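Side-chain contacts in aldehyde reductase YahK (Escherichia coli, PDB 1UUF), which catalyses the NADPH-dependent reduction of a wide range of aldehydes to primary alcohols, with two zinc ions bound per subunit: residues A[215-220]-A[324-329]; A[163-168]-A[331-336]. All coordinates share one frame; numbering follows the deposited sequence.

Contact 1: A[215-220]-A[324-329]; sequences HAMGAH and LDFCAE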
# COMPACT_ATOMS: atom_id res chain seq x y z
N HIS A 215 -11.37 -15.51 11.67
CA HIS A 215 -11.37 -16.86 12.21
C HIS A 215 -12.30 -17.75 11.39
O HIS A 215 -11.94 -18.88 11.03
CB HIS A 215 -11.82 -16.85 13.67
CG HIS A 215 -12.02 -18.22 14.25
ND1 HIS A 215 -10.99 -19.12 14.40
CD2 HIS A 215 -13.14 -18.85 14.68
CE1 HIS A 215 -11.46 -20.25 14.90
NE2 HIS A 215 -12.76 -20.11 15.08
N ALA A 216 -13.49 -17.24 11.09
CA ALA A 216 -14.48 -17.99 10.33
C ALA A 216 -14.00 -18.28 8.91
O ALA A 216 -14.38 -19.28 8.31
CB ALA A 216 -15.79 -17.23 10.30
N MET A 217 -13.16 -17.39 8.37
CA MET A 217 -12.62 -17.56 7.03
C MET A 217 -11.53 -18.61 7.00
O MET A 217 -11.06 -19.00 5.93
CB MET A 217 -12.08 -16.24 6.50
CG MET A 217 -13.17 -15.24 6.16
SD MET A 217 -12.48 -13.69 5.57
CE MET A 217 -13.87 -12.64 5.72
N GLY A 218 -11.10 -19.06 8.18
CA GLY A 218 -10.09 -20.09 8.25
C GLY A 218 -8.64 -19.65 8.36
O GLY A 218 -7.74 -20.48 8.27
N ALA A 219 -8.40 -18.36 8.56
CA ALA A 219 -7.03 -17.88 8.69
C ALA A 219 -6.50 -18.12 10.10
O ALA A 219 -7.27 -18.39 11.02
CB ALA A 219 -6.96 -16.39 8.37
N HIS A 220 -5.18 -18.07 10.25
CA HIS A 220 -4.57 -18.20 11.56
C HIS A 220 -4.60 -16.75 12.01
O HIS A 220 -3.94 -15.89 11.41
CB HIS A 220 -3.13 -18.70 11.46
CG HIS A 220 -2.44 -18.82 12.78
ND1 HIS A 220 -1.89 -17.73 13.43
CD2 HIS A 220 -2.24 -19.88 13.59
CE1 HIS A 220 -1.38 -18.13 14.58
NE2 HIS A 220 -1.58 -19.43 14.70
N LEU A 324 -23.57 -11.17 4.71
CA LEU A 324 -24.73 -11.55 5.50
C LEU A 324 -25.08 -13.02 5.32
O LEU A 324 -25.42 -13.71 6.29
CB LEU A 324 -25.93 -10.66 5.12
CG LEU A 324 -25.80 -9.23 5.65
CD1 LEU A 324 -26.88 -8.35 5.06
CD2 LEU A 324 -25.88 -9.23 7.17
N ASP A 325 -24.99 -13.51 4.09
CA ASP A 325 -25.30 -14.92 3.80
C ASP A 325 -24.28 -15.81 4.51
O ASP A 325 -24.64 -16.81 5.14
CB ASP A 325 -25.26 -15.19 2.30
CG ASP A 325 -26.33 -14.42 1.53
OD1 ASP A 325 -27.30 -13.94 2.17
OD2 ASP A 325 -26.21 -14.32 0.29
N PHE A 326 -23.01 -15.44 4.39
CA PHE A 326 -21.90 -16.16 5.01
C PHE A 326 -22.10 -16.21 6.53
O PHE A 326 -21.97 -17.26 7.15
CB PHE A 326 -20.58 -15.44 4.68
CG PHE A 326 -19.37 -16.03 5.33
CD1 PHE A 326 -18.73 -17.14 4.79
CD2 PHE A 326 -18.84 -15.45 6.48
CE1 PHE A 326 -17.58 -17.66 5.38
CE2 PHE A 326 -17.69 -15.97 7.08
CZ PHE A 326 -17.06 -17.07 6.53
N CYS A 327 -22.42 -15.07 7.12
CA CYS A 327 -22.63 -15.01 8.56
C CYS A 327 -23.85 -15.82 8.98
O CYS A 327 -23.86 -16.44 10.05
CB CYS A 327 -22.79 -13.56 9.02
SG CYS A 327 -21.23 -12.62 8.95
N ALA A 328 -24.89 -15.84 8.15
CA ALA A 328 -26.09 -16.60 8.49
C ALA A 328 -25.77 -18.09 8.49
O ALA A 328 -26.16 -18.82 9.40
CB ALA A 328 -27.21 -16.30 7.49
N GLU A 329 -25.05 -18.54 7.47
CA GLU A 329 -24.71 -19.95 7.37
C GLU A 329 -23.75 -20.40 8.46
O GLU A 329 -23.77 -21.57 8.87
CB GLU A 329 -24.12 -20.27 5.99
CG GLU A 329 -22.90 -19.46 5.61
CD GLU A 329 -22.30 -19.92 4.29
OE1 GLU A 329 -23.04 -20.00 3.29
OE2 GLU A 329 -21.08 -20.21 4.26
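F326 makes all the contacts of 324-329 with 215-220, meeting A216 and M217 with the far end of its ring. One turn before that ring's helix finishes, its CG stands anti to the backbone N (chi1 176°), which throws the phenyl outward across the gap to the other segment. CE2 of F326 lies 3.9 Å from the methyl CB of A216, and CZ sits 4.0 Å from the same CB. The carbonyl O of A216 approaches the ring edge near its plane, 3.9 Å from F326 CZ, while the CG of M217 comes in obliquely at 4.3 Å from that CZ. No hydrogen bond spans the two segments; the side chains meet by apolar packing, with a carbonyl oxygen beside the ring edge. F326 has further neighbours: R188 makes a cation-pi contact with the ring, and H330 meets it with the planes about 50° apart. M217 also packs on Y184, L187 and R188 of helix 176-189. Next along, C327 brings its CA within 8.9 Å of that of A216, yet its side chain packs on L176 and H165 instead. The C-terminal end of helix 205-216, the helix after what looks like a GxGxxG turn, and the turn that follows it thus receive F326 from helix 317-330, within the Rossmann-type coenzyme domain; helix 317-330 itself follows strand 308-311, an outermost strand of the parallel sheet within this chain.

Contact 2: A[163-168]-A[331-336]; sequences IRHPQE and GIVADI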
# COMPACT_ATOMS: atom_id res chain seq x y z
N ILE A 163 -31.75 -10.38 5.25
CA ILE A 163 -31.22 -11.05 6.43
C ILE A 163 -31.73 -12.49 6.45
O ILE A 163 -32.93 -12.72 6.33
CB ILE A 163 -31.68 -10.36 7.73
CG1 ILE A 163 -31.19 -8.91 7.75
CG2 ILE A 163 -31.17 -11.13 8.95
CD1 ILE A 163 -29.72 -8.74 7.49
N ARG A 164 -30.81 -13.44 6.59
CA ARG A 164 -31.15 -14.86 6.61
C ARG A 164 -31.01 -15.49 7.99
O ARG A 164 -31.34 -16.66 8.19
CB ARG A 164 -30.27 -15.62 5.60
CG ARG A 164 -30.51 -15.23 4.14
CD ARG A 164 -31.91 -15.59 3.67
NE ARG A 164 -32.11 -15.28 2.25
CZ ARG A 164 -33.21 -15.56 1.57
NH1 ARG A 164 -34.24 -16.15 2.17
NH2 ARG A 164 -33.30 -15.24 0.29
N HIS A 165 -30.51 -14.71 8.95
CA HIS A 165 -30.36 -15.19 10.32
C HIS A 165 -31.75 -15.37 10.91
O HIS A 165 -32.72 -14.76 10.44
CB HIS A 165 -29.64 -14.15 11.19
CG HIS A 165 -28.18 -14.00 10.90
ND1 HIS A 165 -27.21 -14.37 11.80
CD2 HIS A 165 -27.54 -13.45 9.85
CE1 HIS A 165 -26.02 -14.05 11.31
NE2 HIS A 165 -26.19 -13.49 10.13
N PRO A 166 -31.88 -16.20 11.96
CA PRO A 166 -33.20 -16.40 12.58
C PRO A 166 -33.62 -15.06 13.18
O PRO A 166 -32.76 -14.29 13.63
CB PRO A 166 -32.91 -17.44 13.66
CG PRO A 166 -31.79 -18.23 13.08
CD PRO A 166 -30.90 -17.15 12.51
N GLN A 167 -34.91 -14.76 13.18
CA GLN A 167 -35.37 -13.47 13.71
C GLN A 167 -34.91 -13.16 15.14
O GLN A 167 -34.73 -11.99 15.49
CB GLN A 167 -36.89 -13.36 13.63
CG GLN A 167 -37.65 -14.35 14.49
CD GLN A 167 -39.16 -14.15 14.41
OE1 GLN A 167 -39.93 -14.90 15.00
NE2 GLN A 167 -39.58 -13.13 13.66
N GLU A 168 -34.72 -14.19 15.96
CA GLU A 168 -34.29 -13.97 17.33
C GLU A 168 -32.91 -13.33 17.42
O GLU A 168 -32.53 -12.79 18.46
CB GLU A 168 -34.29 -15.29 18.11
CG GLU A 168 -33.29 -16.31 17.61
CD GLU A 168 -33.28 -17.58 18.46
OE1 GLU A 168 -34.34 -18.24 18.54
OE2 GLU A 168 -32.22 -17.91 19.03
N GLY A 331 -23.55 -18.82 11.53
CA GLY A 331 -24.04 -18.41 12.83
C GLY A 331 -23.23 -17.30 13.47
O GLY A 331 -23.11 -17.22 14.69
N ILE A 332 -22.69 -16.42 12.63
CA ILE A 332 -21.89 -15.31 13.11
C ILE A 332 -22.72 -14.06 13.33
O ILE A 332 -23.46 -13.64 12.45
CB ILE A 332 -20.78 -14.98 12.10
CG1 ILE A 332 -19.87 -16.19 11.92
CG2 ILE A 332 -19.99 -13.76 12.57
CD1 ILE A 332 -18.87 -16.04 10.81
N VAL A 333 -22.60 -13.48 14.52
CA VAL A 333 -23.30 -12.25 14.87
C VAL A 333 -22.36 -11.43 15.73
O VAL A 333 -21.32 -11.93 16.18
CB VAL A 333 -24.59 -12.51 15.67
CG1 VAL A 333 -25.56 -13.34 14.86
CG2 VAL A 333 -24.27 -13.20 16.99
N ALA A 334 -22.71 -10.17 15.97
CA ALA A 334 -21.89 -9.30 16.79
C ALA A 334 -22.25 -9.52 18.26
O ALA A 334 -23.35 -9.99 18.56
CB ALA A 334 -22.15 -7.84 16.43
N ASP A 335 -21.32 -9.22 19.16
CA ASP A 335 -21.57 -9.34 20.59
C ASP A 335 -22.09 -7.95 20.93
O ASP A 335 -21.37 -6.96 20.77
CB ASP A 335 -20.29 -9.64 21.36
CG ASP A 335 -19.65 -10.95 20.93
OD1 ASP A 335 -20.40 -11.89 20.60
OD2 ASP A 335 -18.41 -11.04 20.94
N ILE A 336 -23.32 -7.87 21.41
CA ILE A 336 -23.92 -6.57 21.67
C ILE A 336 -24.47 -6.30 23.05
O ILE A 336 -24.61 -7.20 23.88
CB ILE A 336 -25.09 -6.33 20.69
CG1 ILE A 336 -26.25 -7.28 21.03
CG2 ILE A 336 -24.64 -6.61 19.26
CD1 ILE A 336 -27.51 -7.05 20.23
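H165 and V333 come together because both first torsions set the branch beside the backbone N and anti to the carbonyl carbon: CG of H165 at chi1 -72°, and CG1 of V333 at -61°. The imidazole thus reaches toward 331-336 while CG1 of V333 comes to meet it. V333 CG1 approaches the H165 ring obliquely, 3.6 Å from the atom built as ND1, an assignment that is uncertain. The ring's edge is turned toward the backbone carbonyl of I332, with I332 O near the ring plane, but the imidazole may be built with its nitrogens and carbons exchanged, so whether it bonds to that carbonyl remains doubtful. The side chain of I332 leaves the backbone on the side away from 163-168 and touches A216 of helix 205-216. The H165 side chain also touches V173, C327 and A328. Elsewhere on this loop, K212 hydrogen-bonds V333 O and forms a salt bridge with D335. Loop meets loop here at the junction of the two domains of a zinc-containing alcohol dehydrogenase: one after strand 161-162 of the GroES-like domain, the other returning from the Rossmann domain to strand 336-339.

Contacts 1 and 2 lie about 13 Å apart, centre to centre, on the same side of the chain's centre, and helix 317-330 joins them: contact 1 uses its last turns and contact 2 the loop that leaves it. A probable hydrogen bond from I332 N to C327 O, 2.8 Å, ties the two together. Along the chain the order is 163-168, 215-220, 324-329 and 331-336, so the segments of contact 1 fall between those of contact 2. Contact 1 lies within the zinc-binding dehydrogenase range, probably the Rossmann-type domain, on a helix that also borders the catalytic part. Helix 317-330 and the loop after it thus join the two domains, away from both zinc sites.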